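Local structure of putative 6-pyruvoyl tetrahydrobiopterin synthase (Caenorhabditis elegans, 2G64) at residues M4-M9 against R55-P60; M9-S14 against Y66-L71; K51-G56 against L122-I127. The protein probably catalyses the zinc-dependent conversion of 7,8-dihydroneopterin triphosphate into 6-pyruvoyl tetrahydropterin with loss of triphosphate, a step in tetrahydrobiopterin biosynthesis. The protein carries 1 engineered substitution. All blocks are in the same frame, centred on the assembly; numbering follows the deposited sequence.

One beta-sheet, followed from strand 6-19 to its neighbours 44-57 and 122-128, serves as the worked example. Strand 6-19 enters contacts 1 and 2 and shares Met-9 between them; strand 44-57 runs beside it and enters contacts 1 and 3, with Arg-55 and Gly-56 in common. Contact 2 turns from the sheet to helix 68-80, which follows strand 44-57 in the chain, and contact 3 adds strand 122-128, the latest in the chain of the elements joined here. The centres of contacts 1 and 2 lie about 14 Å apart, and those of contacts 2 and 3 about 9 Å. Contacts 1 and 2 also touch a second subunit, whose strand continues the sheet, so the same strand serves both fold and assembly.

Contact 1: M4-M9 against R55-P60; sequences MPIVTM and RGEVDP
With CG of Arg-55 anti to the backbone N (chi1 -179°) and the chain extended as far as NE, and with CG2 of Ile-6 likewise anti to its N, the isoleucine methyl comes to rest over the centre of the guanidinium face, Ile-6 CG2 lying 3.3 Å from Arg-55 CZ. The setting is the antiparallel pairing of strands 6-19 and 44-57, the first two strands of the tunnelling-fold (T-fold) sheet. Val-7 and Gly-56 form its hydrogen-bonded pair here, Val-7 N giving to Gly-56 O at 3.1 Å and Gly-56 N to Val-7 O at 3.2 Å. The non-hydrogen-bonded pairs on either side, Ile-6 with Glu-57 and Thr-8 with Arg-55, put their side chains on one face. There Thr-8 CG2 lies 3.9 Å from Arg-55 CG, while Thr-8 OG1 bonds Thr-136 of the second subunit. Ile-6 uses its other branch on Glu-57, with Ile-6 CD1 at 3.4 Å from Glu-57 CG.

Past the strand ends one more backbone bond follows. Val-58 N meets Pro-5 O at 3.0 Å, nearly along the C=O axis, which keeps the two segments together where regular sheet has stopped. Met-4 folds back through bends at chi2 and chi3 and lays its terminal methyl on Pro-60, Met-4 CE being 3.9 Å from Pro-60 CB. Its backbone is held by a side chain instead of a neighbouring strand: Met-4 N donates almost straight (177°) to Glu-57 OE1 at 3.0 Å, reaching that oxygen from above the carboxylate, 42° out of its plane.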
ATOM      1  N   MET A   4     -16.332 -17.536  25.170  1.00 13.74           N
ATOM      2  CA  MET A   4     -15.658 -17.853  23.940  1.00 14.75           C
ATOM      3  C   MET A   4     -14.405 -16.962  23.775  1.00 13.88           C
ATOM      4  O   MET A   4     -14.262 -15.944  24.457  1.00 15.89           O
ATOM      5  CB  MET A   4     -16.633 -17.645  22.774  1.00 14.35           C
ATOM      6  CG  MET A   4     -17.751 -18.711  22.673  1.00 16.10           C
ATOM      7  SD  MET A   4     -17.068 -20.339  22.221  1.00 22.11           S
ATOM      8  CE  MET A   4     -16.858 -20.036  20.452  1.00 22.42           C
ATOM      9  N   PRO A   5     -13.505 -17.344  22.847  1.00 14.57           N
ATOM     10  CA  PRO A   5     -12.322 -16.512  22.578  1.00 18.03           C
ATOM     11  C   PRO A   5     -12.737 -15.098  22.192  1.00 14.01           C
ATOM     12  O   PRO A   5     -13.748 -14.919  21.509  1.00 15.06           O
ATOM     13  CB  PRO A   5     -11.676 -17.201  21.371  1.00 17.50           C
ATOM     14  CG  PRO A   5     -12.133 -18.624  21.457  1.00 19.80           C
ATOM     15  CD  PRO A   5     -13.536 -18.565  22.019  1.00 15.68           C
ATOM     16  N   ILE A   6     -11.934 -14.122  22.602  1.00 14.73           N
ATOM     17  CA  ILE A   6     -12.164 -12.726  22.256  1.00 15.03           C
ATOM     18  C   ILE A   6     -11.283 -12.374  21.040  1.00 15.83           C
ATOM     19  O   ILE A   6     -10.071 -12.583  21.046  1.00 13.21           O
ATOM     20  CB  ILE A   6     -11.802 -11.789  23.425  1.00 17.54           C
ATOM     21  CG1 ILE A   6     -12.590 -12.159  24.689  1.00 26.32           C
ATOM     22  CG2 ILE A   6     -12.052 -10.321  23.054  1.00 20.74           C
ATOM     23  CD1 ILE A   6     -14.078 -12.251  24.480  1.00 24.34           C
ATOM     24  N   VAL A   7     -11.915 -11.872  19.993  1.00 14.78           N
ATOM     25  CA  VAL A   7     -11.197 -11.563  18.750  1.00 13.29           C
ATOM     26  C   VAL A   7     -11.644 -10.152  18.330  1.00 16.20           C
ATOM     27  O   VAL A   7     -12.734  -9.693  18.704  1.00 15.76           O
ATOM     28  CB  VAL A   7     -11.556 -12.613  17.653  1.00 11.95           C
ATOM     29  CG1 VAL A   7     -11.175 -12.159  16.228  1.00 22.15           C
ATOM     30  CG2 VAL A   7     -10.980 -13.992  18.002  1.00 14.19           C
ATOM     31  N   THR A   8     -10.812  -9.462  17.558  1.00 14.49           N
ATOM     32  CA  THR A   8     -11.237  -8.185  16.990  1.00 12.80           C
ATOM     33  C   THR A   8     -11.572  -8.354  15.506  1.00 11.23           C
ATOM     34  O   THR A   8     -11.024  -9.226  14.823  1.00 12.00           O
ATOM     35  CB  THR A   8     -10.160  -7.061  17.118  1.00 13.98           C
ATOM     36  OG1 THR A   8      -9.011  -7.392  16.344  1.00 12.92           O
ATOM     37  CG2 THR A   8      -9.738  -6.836  18.588  1.00 16.19           C
ATOM     38  N   MET A   9     -12.488  -7.520  15.041  1.00 13.03           N
ATOM     39  CA  MET A   9     -12.910  -7.509  13.643  1.00 14.25           C
ATOM     40  C   MET A   9     -12.945  -6.039  13.219  1.00 13.55           C
ATOM     41  O   MET A   9     -13.602  -5.189  13.870  1.00 15.43           O
ATOM     42  CB  MET A   9     -14.313  -8.111  13.545  1.00 15.09           C
ATOM     43  CG  MET A   9     -15.054  -7.824  12.253  1.00 22.67           C
ATOM     44  SD  MET A   9     -16.758  -8.398  12.424  1.00 27.42           S
ATOM     45  CE  MET A   9     -17.425  -7.797  10.874  1.00 24.33           C
ATOM     46  N   ARG A  55     -14.678  -5.558  19.054  1.00 14.27           N
ATOM     47  CA  ARG A  55     -14.017  -6.607  19.835  1.00 15.30           C
ATOM     48  C   ARG A  55     -15.082  -7.357  20.641  1.00 15.49           C
ATOM     49  O   ARG A  55     -15.968  -6.738  21.249  1.00 17.98           O
ATOM     50  CB  ARG A  55     -12.990  -5.975  20.781  1.00 13.14           C
ATOM     51  CG  ARG A  55     -12.226  -6.970  21.638  1.00 14.53           C
ATOM     52  CD  ARG A  55     -11.179  -6.235  22.461  1.00 26.55           C
ATOM     53  NE  ARG A  55     -10.280  -7.165  23.128  1.00 40.11           N
ATOM     54  CZ  ARG A  55     -10.489  -7.663  24.343  1.00 59.94           C
ATOM     55  NH1 ARG A  55     -11.574  -7.323  25.023  1.00 40.54           N
ATOM     56  NH2 ARG A  55      -9.615  -8.508  24.876  1.00 46.37           N
ATOM     57  N   GLY A  56     -15.013  -8.678  20.648  1.00 13.85           N
ATOM     58  CA  GLY A  56     -16.049  -9.438  21.354  1.00 14.20           C
ATOM     59  C   GLY A  56     -15.820 -10.920  21.229  1.00 14.88           C
ATOM     60  O   GLY A  56     -14.910 -11.365  20.515  1.00 15.23           O
ATOM     61  N   GLU A  57     -16.640 -11.690  21.940  1.00 12.65           N
ATOM     62  CA  GLU A  57     -16.587 -13.142  21.815  1.00 12.77           C
ATOM     63  C   GLU A  57     -16.967 -13.621  20.421  1.00 14.95           C
ATOM     64  O   GLU A  57     -17.964 -13.159  19.836  1.00 15.54           O
ATOM     65  CB  GLU A  57     -17.558 -13.798  22.797  1.00 17.73           C
ATOM     66  CG  GLU A  57     -17.134 -13.702  24.243  1.00 16.46           C
ATOM     67  CD  GLU A  57     -18.202 -14.281  25.139  1.00 23.53           C
ATOM     68  OE1 GLU A  57     -18.479 -15.494  25.043  1.00 23.37           O
ATOM     69  OE2 GLU A  57     -18.776 -13.514  25.927  1.00 29.17           O
ATOM     70  N   VAL A  58     -16.227 -14.613  19.931  1.00 11.79           N
ATOM     71  CA  VAL A  58     -16.605 -15.324  18.708  0.50 13.06           C
ATOM     72  C   VAL A  58     -17.885 -16.139  18.958  1.00 18.52           C
ATOM     73  O   VAL A  58     -17.980 -16.874  19.932  1.00 17.39           O
ATOM     74  CB  VAL A  58     -15.470 -16.267  18.245  0.50  9.17           C
ATOM     75  CG1 VAL A  58     -15.860 -17.020  16.971  0.50 10.36           C
ATOM     76  CG2 VAL A  58     -14.150 -15.499  18.063  0.50 10.92           C
ATOM     77  N   ASP A  59     -18.881 -15.997  18.089  1.00 14.57           N
ATOM     78  CA  ASP A  59     -20.088 -16.811  18.216  1.00 14.62           C
ATOM     79  C   ASP A  59     -19.782 -18.270  17.814  1.00 17.05           C
ATOM     80  O   ASP A  59     -19.167 -18.529  16.764  1.00 16.95           O
ATOM     81  CB  ASP A  59     -21.187 -16.239  17.313  1.00 20.48           C
ATOM     82  CG  ASP A  59     -22.512 -16.937  17.515  1.00 26.81           C
ATOM     83  OD1 ASP A  59     -23.245 -16.542  18.433  1.00 21.00           O
ATOM     84  OD2 ASP A  59     -22.799 -17.898  16.783  1.00 19.36           O
ATOM     85  N   PRO A  60     -20.223 -19.236  18.635  1.00 17.77           N
ATOM     86  CA  PRO A  60     -19.871 -20.623  18.330  1.00 15.63           C
ATOM     87  C   PRO A  60     -20.554 -21.133  17.061  1.00 21.08           C
ATOM     88  O   PRO A  60     -20.034 -22.039  16.431  1.00 17.80           O
ATOM     89  CB  PRO A  60     -20.378 -21.414  19.560  1.00 19.61           C
ATOM     90  CG  PRO A  60     -21.421 -20.550  20.183  1.00 19.80           C
ATOM     91  CD  PRO A  60     -21.021 -19.114  19.874  1.00 18.73           C
TER

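Contact 2: M9-S14 against Y66-L71; sequences MERVDS and YDLAKL
Tyr-66 receives the end of Met-9 before the helix begins: the thioether sulfur rests against the tyrosine backbone, Met-9 SD lying 3.6 Å from Tyr-66 O, and against the root of its side chain, with Met-9 SD 3.9 Å from Tyr-66 CB. The two side chains cross at about a right angle. Met-9 gets this far because its CG is anti to the backbone N (chi1 163°) and the chain runs fully extended to CE. The tyrosine ring leads away from this meeting, and its hydroxyl bonds Glu-74 and Ser-117.

Asp-67 follows as the N-cap of helix 68-80. One carboxylate oxygen takes two donors from opposite faces of its plane: Lys-70 N at 2.9 Å from Asp-67 OD2 makes the capping bond, and Lys-70 NZ at 2.8 Å from Asp-67 OD2 makes a salt bridge. This grip is likely to steady the first turn, from which the two leucines reach the strand.

Leu-68 meets both Met-9 and Arg-11. Its CB touches the thioether methyl, Met-9 CE to Leu-68 CB being 3.8 Å, and its CD1 lies 4.0 Å from Arg-11 CD. Arg-11 bends at chi2 (66°), which carries its methylene chain across this leucine at roughly a right angle.

One turn on, Leu-71 CD2 sits 3.9 Å from Arg-11 CB and 4.1 Å from Met-9 CE. The touching is mostly between apolar groups, and no hydrogen bond joins the two segments.

The helix start thus packs on strand 6-19, whose backbone pairs with strand 44-57 through Met-9 and Leu-54. On this strand's other edge the second subunit extends the sheet; its Asn-133 takes a hydrogen bond from Arg-11, and its Phe-135 packs on Met-9.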
ATOM      1  N   MET A   9     -12.488  -7.520  15.041  1.00 13.03           N
ATOM      2  CA  MET A   9     -12.910  -7.509  13.643  1.00 14.25           C
ATOM      3  C   MET A   9     -12.945  -6.039  13.219  1.00 13.55           C
ATOM      4  O   MET A   9     -13.602  -5.189  13.870  1.00 15.43           O
ATOM      5  CB  MET A   9     -14.313  -8.111  13.545  1.00 15.09           C
ATOM      6  CG  MET A   9     -15.054  -7.824  12.253  1.00 22.67           C
ATOM      7  SD  MET A   9     -16.758  -8.398  12.424  1.00 27.42           S
ATOM      8  CE  MET A   9     -17.425  -7.797  10.874  1.00 24.33           C
ATOM      9  N   GLU A  10     -12.236  -5.741  12.133  1.00 14.26           N
ATOM     10  CA  GLU A  10     -12.089  -4.358  11.701  1.00 11.54           C
ATOM     11  C   GLU A  10     -12.447  -4.266  10.236  1.00 15.21           C
ATOM     12  O   GLU A  10     -12.046  -5.105   9.444  1.00 15.51           O
ATOM     13  CB  GLU A  10     -10.657  -3.874  11.937  1.00 15.28           C
ATOM     14  CG  GLU A  10     -10.417  -2.417  11.536  1.00 14.85           C
ATOM     15  CD  GLU A  10      -9.030  -1.950  11.942  1.00 20.16           C
ATOM     16  OE1 GLU A  10      -8.022  -2.624  11.606  1.00 17.17           O
ATOM     17  OE2 GLU A  10      -8.936  -0.917  12.620  1.00 17.59           O
ATOM     18  N   ARG A  11     -13.202  -3.229   9.888  1.00 13.74           N
ATOM     19  CA  ARG A  11     -13.688  -3.053   8.533  1.00 13.24           C
ATOM     20  C   ARG A  11     -13.271  -1.649   8.065  1.00 12.78           C
ATOM     21  O   ARG A  11     -13.413  -0.671   8.806  1.00 17.81           O
ATOM     22  CB  ARG A  11     -15.207  -3.207   8.520  1.00 17.31           C
ATOM     23  CG  ARG A  11     -15.880  -2.742   7.234  1.00 21.52           C
ATOM     24  CD  ARG A  11     -15.474  -3.622   6.085  1.00 26.30           C
ATOM     25  NE  ARG A  11     -16.176  -3.243   4.859  1.00 33.68           N
ATOM     26  CZ  ARG A  11     -16.249  -4.010   3.780  1.00 43.99           C
ATOM     27  NH1 ARG A  11     -15.668  -5.201   3.781  1.00 29.90           N
ATOM     28  NH2 ARG A  11     -16.906  -3.590   2.706  1.00 32.87           N
ATOM     29  N   VAL A  12     -12.723  -1.579   6.857  1.00 12.60           N
ATOM     30  CA  VAL A  12     -12.097  -0.343   6.344  1.00 14.22           C
ATOM     31  C   VAL A  12     -12.962   0.176   5.199  1.00 17.86           C
ATOM     32  O   VAL A  12     -13.345  -0.582   4.306  1.00 17.82           O
ATOM     33  CB  VAL A  12     -10.663  -0.607   5.792  1.00 13.83           C
ATOM     34  CG1 VAL A  12     -10.020   0.708   5.263  1.00 12.72           C
ATOM     35  CG2 VAL A  12      -9.748  -1.280   6.872  1.00 15.26           C
ATOM     36  N   ASP A  13     -13.288   1.462   5.230  1.00 15.42           N
ATOM     37  CA  ASP A  13     -13.994   2.085   4.103  1.00 16.31           C
ATOM     38  C   ASP A  13     -13.404   3.498   3.988  1.00 20.89           C
ATOM     39  O   ASP A  13     -12.396   3.790   4.624  1.00 16.11           O
ATOM     40  CB  ASP A  13     -15.494   2.112   4.381  1.00 12.34           C
ATOM     41  CG  ASP A  13     -16.340   2.112   3.117  1.00 33.92           C
ATOM     42  OD1 ASP A  13     -15.955   2.754   2.116  1.00 29.62           O
ATOM     43  OD2 ASP A  13     -17.409   1.472   3.132  1.00 29.29           O
ATOM     44  N   SER A  14     -13.988   4.349   3.148  1.00 15.13           N
ATOM     45  CA  SER A  14     -13.438   5.691   2.932  0.50 12.64           C
ATOM     46  C   SER A  14     -14.552   6.653   2.544  1.00 16.74           C
ATOM     47  O   SER A  14     -15.635   6.229   2.130  1.00 20.52           O
ATOM     48  CB  SER A  14     -12.411   5.655   1.812  0.50 16.62           C
ATOM     49  OG  SER A  14     -13.018   5.188   0.624  0.50 14.03           O
ATOM     50  N   TYR A  66     -19.264 -10.273  14.830  1.00 17.82           N
ATOM     51  CA  TYR A  66     -20.386  -9.421  14.453  1.00 20.04           C
ATOM     52  C   TYR A  66     -20.743  -9.765  13.015  1.00 19.53           C
ATOM     53  O   TYR A  66     -19.893 -10.183  12.228  1.00 25.35           O
ATOM     54  CB  TYR A  66     -19.963  -7.935  14.542  1.00 16.96           C
ATOM     55  CG  TYR A  66     -21.066  -6.873  14.621  1.00 18.35           C
ATOM     56  CD1 TYR A  66     -21.645  -6.523  15.838  1.00 20.33           C
ATOM     57  CD2 TYR A  66     -21.465  -6.169  13.484  1.00 21.07           C
ATOM     58  CE1 TYR A  66     -22.622  -5.508  15.923  1.00 34.68           C
ATOM     59  CE2 TYR A  66     -22.449  -5.149  13.556  1.00 19.73           C
ATOM     60  CZ  TYR A  66     -23.019  -4.829  14.772  1.00 18.71           C
ATOM     61  OH  TYR A  66     -23.971  -3.827  14.853  1.00 25.71           O
ATOM     62  N   ASP A  67     -22.004  -9.548  12.662  1.00 18.55           N
ATOM     63  CA  ASP A  67     -22.453  -9.784  11.293  1.00 19.69           C
ATOM     64  C   ASP A  67     -21.941  -8.684  10.344  1.00 24.84           C
ATOM     65  O   ASP A  67     -22.341  -7.528  10.472  1.00 24.04           O
ATOM     66  CB  ASP A  67     -23.979  -9.837  11.295  1.00 26.48           C
ATOM     67  CG  ASP A  67     -24.564  -9.984   9.905  1.00 39.27           C
ATOM     68  OD1 ASP A  67     -24.130 -10.880   9.167  1.00 39.33           O
ATOM     69  OD2 ASP A  67     -25.464  -9.199   9.558  1.00 53.07           O
ATOM     70  N   LEU A  68     -21.048  -9.037   9.422  1.00 22.83           N
ATOM     71  CA  LEU A  68     -20.441  -8.032   8.540  1.00 32.04           C
ATOM     72  C   LEU A  68     -21.483  -7.343   7.664  1.00 33.02           C
ATOM     73  O   LEU A  68     -21.370  -6.145   7.384  1.00 25.12           O
ATOM     74  CB  LEU A  68     -19.299  -8.611   7.686  1.00 22.38           C
ATOM     75  CG  LEU A  68     -18.680  -7.656   6.644  1.00 32.71           C
ATOM     76  CD1 LEU A  68     -18.037  -6.435   7.289  1.00 36.35           C
ATOM     77  CD2 LEU A  68     -17.685  -8.338   5.720  1.00 30.75           C
ATOM     78  N   ALA A  69     -22.501  -8.092   7.241  1.00 26.93           N
ATOM     79  CA  ALA A  69     -23.568  -7.514   6.430  1.00 26.59           C
ATOM     80  C   ALA A  69     -24.273  -6.384   7.180  1.00 29.42           C
ATOM     81  O   ALA A  69     -24.548  -5.321   6.608  1.00 28.46           O
ATOM     82  CB  ALA A  69     -24.570  -8.585   6.016  1.00 35.59           C
ATOM     83  N   LYS A  70     -24.554  -6.623   8.462  1.00 22.63           N
ATOM     84  CA  LYS A  70     -25.163  -5.628   9.344  1.00 18.70           C
ATOM     85  C   LYS A  70     -24.250  -4.422   9.578  1.00 25.11           C
ATOM     86  O   LYS A  70     -24.704  -3.273   9.526  1.00 22.56           O
ATOM     87  CB  LYS A  70     -25.506  -6.250  10.691  1.00 26.31           C
ATOM     88  CG  LYS A  70     -26.984  -6.528  10.900  1.00 62.25           C
ATOM     89  CD  LYS A  70     -27.223  -7.358  12.157  1.00 67.83           C
ATOM     90  CE  LYS A  70     -28.122  -8.567  11.879  1.00 71.33           C
ATOM     91  NZ  LYS A  70     -27.348  -9.820  11.579  1.00 41.11           N
ATOM     92  N   LEU A  71     -22.974  -4.689   9.851  1.00 21.41           N
ATOM     93  CA  LEU A  71     -21.987  -3.604  10.021  1.00 18.04           C
ATOM     94  C   LEU A  71     -21.915  -2.751   8.751  1.00 17.59           C
ATOM     95  O   LEU A  71     -21.859  -1.523   8.832  1.00 18.86           O
ATOM     96  CB  LEU A  71     -20.596  -4.175  10.339  1.00 20.47           C
ATOM     97  CG  LEU A  71     -19.519  -3.152  10.738  1.00 25.27           C
ATOM     98  CD1 LEU A  71     -19.991  -2.337  11.937  1.00 20.38           C
ATOM     99  CD2 LEU A  71     -18.156  -3.804  11.020  1.00 19.13           C
TER

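Contact 3: K51-G56 against L122-I127; sequences KVKLRG and LYKVTI
Lys-53 O accepts two backbone donors from the opposing strand, Tyr-123 N at 2.8 Å and Lys-124 N at 3.0 Å from it, and this doubled acceptance is the signature of a classic beta bulge. The register shifts by one there, in an otherwise regular antiparallel pairing of strands 44-57 and 122-128. Lys-53 N in turn gives to Lys-124 O at 2.8 Å. Farther along, Lys-51 and Thr-126 close a full hydrogen-bonded pair, with Lys-51 N to Thr-126 O and Thr-126 N to Lys-51 O both at 2.9 Å. A water adds to this pair, lying 3.1 Å from Lys-51 O, to which it donates, and 2.7 Å from Thr-126 OG1.

At the bulge Tyr-123, its CG anti to the backbone N (chi1 174°), carries its ring out beside Lys-53. Arg-55 CD lies 4.1 Å above one face of the ring, offset toward its rim, while Lys-53 CD approaches the edge. The phenol hydroxyl is hydrogen-bonded to Lys-138 NZ and to a glycerol, probably from the crystallisation liquor, that also bonds Lys-124 NZ. With an alanine here, the Arg-55 methylenes would probably lose their flat support and Lys-138 a hydrogen-bonding mate. The ammonium groups of Lys-53 and Lys-124 are near neighbours despite their like charge.

Val-52 and Val-125 occupy the sheet face opposite to the lysines. Together with Leu-122 they pack on helix 101-115, Val-52 against Leu-112 and the other two against Phe-109. Strand 44-57 is flanked on its far edge by strand 6-19, and strand 122-128 by strand 133-137, joined to it through the backbones of Val-125 and Tyr-137.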
ATOM      1  N   LYS A  51     -11.619   3.330   9.626  1.00 11.18           N
ATOM      2  CA  LYS A  51     -11.616   1.906  10.007  1.00 13.22           C
ATOM      3  C   LYS A  51     -12.428   1.736  11.282  1.00 15.68           C
ATOM      4  O   LYS A  51     -12.255   2.485  12.224  1.00 14.46           O
ATOM      5  CB  LYS A  51     -10.193   1.398  10.243  1.00 14.22           C
ATOM      6  CG  LYS A  51      -9.190   1.786   9.151  1.00 15.02           C
ATOM      7  CD  LYS A  51      -7.856   1.115   9.417  1.00 23.25           C
ATOM      8  CE  LYS A  51      -6.853   1.434   8.303  1.00 26.77           C
ATOM      9  NZ  LYS A  51      -5.509   0.833   8.618  1.00 24.11           N
ATOM     10  N   VAL A  52     -13.287   0.733  11.294  1.00 11.44           N
ATOM     11  CA  VAL A  52     -14.197   0.489  12.413  1.00 17.41           C
ATOM     12  C   VAL A  52     -13.811  -0.850  13.007  1.00 12.87           C
ATOM     13  O   VAL A  52     -13.902  -1.880  12.330  1.00 12.95           O
ATOM     14  CB  VAL A  52     -15.660   0.434  11.929  1.00 15.45           C
ATOM     15  CG1 VAL A  52     -16.592  -0.117  13.037  1.00 14.61           C
ATOM     16  CG2 VAL A  52     -16.078   1.820  11.468  1.00 13.66           C
ATOM     17  N   LYS A  53     -13.361  -0.819  14.259  1.00 12.94           N
ATOM     18  CA  LYS A  53     -12.852  -2.017  14.917  1.00 16.47           C
ATOM     19  C   LYS A  53     -13.784  -2.440  16.061  1.00 14.94           C
ATOM     20  O   LYS A  53     -14.142  -1.639  16.921  1.00 12.60           O
ATOM     21  CB  LYS A  53     -11.428  -1.765  15.445  1.00 16.57           C
ATOM     22  CG  LYS A  53     -10.693  -3.007  15.992  1.00 16.80           C
ATOM     23  CD  LYS A  53      -9.255  -2.611  16.320  1.00 18.25           C
ATOM     24  CE  LYS A  53      -8.437  -3.790  16.798  1.00 15.28           C
ATOM     25  NZ  LYS A  53      -6.967  -3.533  16.732  1.00 22.10           N
ATOM     26  N   LEU A  54     -14.161  -3.710  16.037  1.00 16.41           N
ATOM     27  CA  LEU A  54     -15.079  -4.284  17.016  1.00 16.74           C
ATOM     28  C   LEU A  54     -14.281  -5.307  17.811  1.00 15.60           C
ATOM     29  O   LEU A  54     -13.295  -5.855  17.305  1.00 15.15           O
ATOM     30  CB  LEU A  54     -16.224  -4.991  16.283  1.00 14.04           C
ATOM     31  CG  LEU A  54     -16.950  -4.184  15.188  1.00 16.19           C
ATOM     32  CD1 LEU A  54     -18.158  -5.012  14.695  1.00 20.52           C
ATOM     33  CD2 LEU A  54     -17.419  -2.826  15.713  1.00 17.37           C
ATOM     34  N   ARG A  55     -14.678  -5.558  19.054  1.00 14.27           N
ATOM     35  CA  ARG A  55     -14.017  -6.607  19.835  1.00 15.30           C
ATOM     36  C   ARG A  55     -15.082  -7.357  20.641  1.00 15.49           C
ATOM     37  O   ARG A  55     -15.968  -6.738  21.249  1.00 17.98           O
ATOM     38  CB  ARG A  55     -12.990  -5.975  20.781  1.00 13.14           C
ATOM     39  CG  ARG A  55     -12.226  -6.970  21.638  1.00 14.53           C
ATOM     40  CD  ARG A  55     -11.179  -6.235  22.461  1.00 26.55           C
ATOM     41  NE  ARG A  55     -10.280  -7.165  23.128  1.00 40.11           N
ATOM     42  CZ  ARG A  55     -10.489  -7.663  24.343  1.00 59.94           C
ATOM     43  NH1 ARG A  55     -11.574  -7.323  25.023  1.00 40.54           N
ATOM     44  NH2 ARG A  55      -9.615  -8.508  24.876  1.00 46.37           N
ATOM     45  N   GLY A  56     -15.013  -8.678  20.648  1.00 13.85           N
ATOM     46  CA  GLY A  56     -16.049  -9.438  21.354  1.00 14.20           C
ATOM     47  C   GLY A  56     -15.820 -10.920  21.229  1.00 14.88           C
ATOM     48  O   GLY A  56     -14.910 -11.365  20.515  1.00 15.23           O
ATOM     49  N   LEU A 122     -18.483  -2.117  19.804  1.00 17.51           N
ATOM     50  CA  LEU A 122     -17.664  -1.086  19.151  1.00 19.73           C
ATOM     51  C   LEU A 122     -16.453  -0.798  20.018  1.00 18.85           C
ATOM     52  O   LEU A 122     -16.578  -0.480  21.211  1.00 18.68           O
ATOM     53  CB  LEU A 122     -18.462   0.208  18.885  1.00 14.18           C
ATOM     54  CG  LEU A 122     -17.658   1.376  18.287  1.00 16.47           C
ATOM     55  CD1 LEU A 122     -17.044   0.978  16.915  1.00 16.95           C
ATOM     56  CD2 LEU A 122     -18.548   2.611  18.180  1.00 25.80           C
ATOM     57  N   TYR A 123     -15.268  -0.899  19.426  1.00 15.75           N
ATOM     58  CA  TYR A 123     -14.068  -0.831  20.213  1.00 14.34           C
ATOM     59  C   TYR A 123     -13.198   0.386  19.829  1.00 17.05           C
ATOM     60  O   TYR A 123     -12.697   1.097  20.691  1.00 15.91           O
ATOM     61  CB  TYR A 123     -13.313  -2.163  20.111  1.00 13.60           C
ATOM     62  CG  TYR A 123     -11.970  -2.137  20.793  1.00 16.44           C
ATOM     63  CD1 TYR A 123     -11.873  -2.138  22.177  1.00 19.89           C
ATOM     64  CD2 TYR A 123     -10.797  -2.077  20.049  1.00 23.46           C
ATOM     65  CE1 TYR A 123     -10.638  -2.089  22.797  1.00 27.43           C
ATOM     66  CE2 TYR A 123      -9.566  -2.015  20.659  1.00 32.54           C
ATOM     67  CZ  TYR A 123      -9.492  -2.028  22.030  1.00 39.06           C
ATOM     68  OH  TYR A 123      -8.258  -1.972  22.629  1.00 41.40           O
ATOM     69  N   LYS A 124     -13.019   0.627  18.536  1.00 15.53           N
ATOM     70  CA  LYS A 124     -12.137   1.719  18.133  1.00 16.40           C
ATOM     71  C   LYS A 124     -12.497   2.228  16.744  1.00 17.76           C
ATOM     72  O   LYS A 124     -12.863   1.440  15.856  1.00 15.02           O
ATOM     73  CB  LYS A 124     -10.685   1.267  18.157  1.00 11.41           C
ATOM     74  CG  LYS A 124      -9.711   2.399  17.805  1.00 18.22           C
ATOM     75  CD  LYS A 124      -8.280   1.969  17.971  1.00 22.75           C
ATOM     76  CE  LYS A 124      -7.696   1.533  16.644  1.00 21.23           C
ATOM     77  NZ  LYS A 124      -6.283   1.012  16.762  1.00 22.57           N
ATOM     78  N   VAL A 125     -12.381   3.537  16.552  1.00 13.59           N
ATOM     79  CA  VAL A 125     -12.469   4.115  15.207  1.00 13.51           C
ATOM     80  C   VAL A 125     -11.115   4.718  14.844  1.00 11.14           C
ATOM     81  O   VAL A 125     -10.461   5.349  15.678  1.00 11.88           O
ATOM     82  CB  VAL A 125     -13.576   5.219  15.157  1.00 17.10           C
ATOM     83  CG1 VAL A 125     -13.286   6.257  14.070  1.00 24.07           C
ATOM     84  CG2 VAL A 125     -14.951   4.592  14.946  1.00 13.55           C
ATOM     85  N   THR A 126     -10.712   4.529  13.596  1.00 13.19           N
ATOM     86  CA  THR A 126      -9.525   5.156  13.052  1.00 14.56           C
ATOM     87  C   THR A 126      -9.955   6.073  11.901  1.00 12.28           C
ATOM     88  O   THR A 126     -10.782   5.683  11.080  1.00 13.64           O
ATOM     89  CB  THR A 126      -8.554   4.077  12.499  1.00 12.50           C
ATOM     90  OG1 THR A 126      -8.179   3.207  13.571  1.00 13.26           O
ATOM     91  CG2 THR A 126      -7.279   4.730  11.921  1.00  9.98           C
ATOM     92  N   ILE A 127      -9.371   7.268  11.842  1.00 12.92           N
ATOM     93  CA  ILE A 127      -9.503   8.122  10.662  1.00 12.84           C
ATOM     94  C   ILE A 127      -8.097   8.392  10.141  1.00 15.19           C
ATOM     95  O   ILE A 127      -7.247   8.851  10.888  1.00 14.77           O
ATOM     96  CB  ILE A 127     -10.179   9.472  11.022  1.00 17.13           C
ATOM     97  CG1 ILE A 127     -11.689   9.258  11.293  1.00 14.96           C
ATOM     98  CG2 ILE A 127      -9.952  10.510   9.905  1.00 12.88           C
ATOM     99  CD1 ILE A 127     -12.498   8.793  10.065  1.00 11.86           C
TER
HETATM  100  O   HOH W   1     -10.020   1.252  13.965  1.00 15.19           O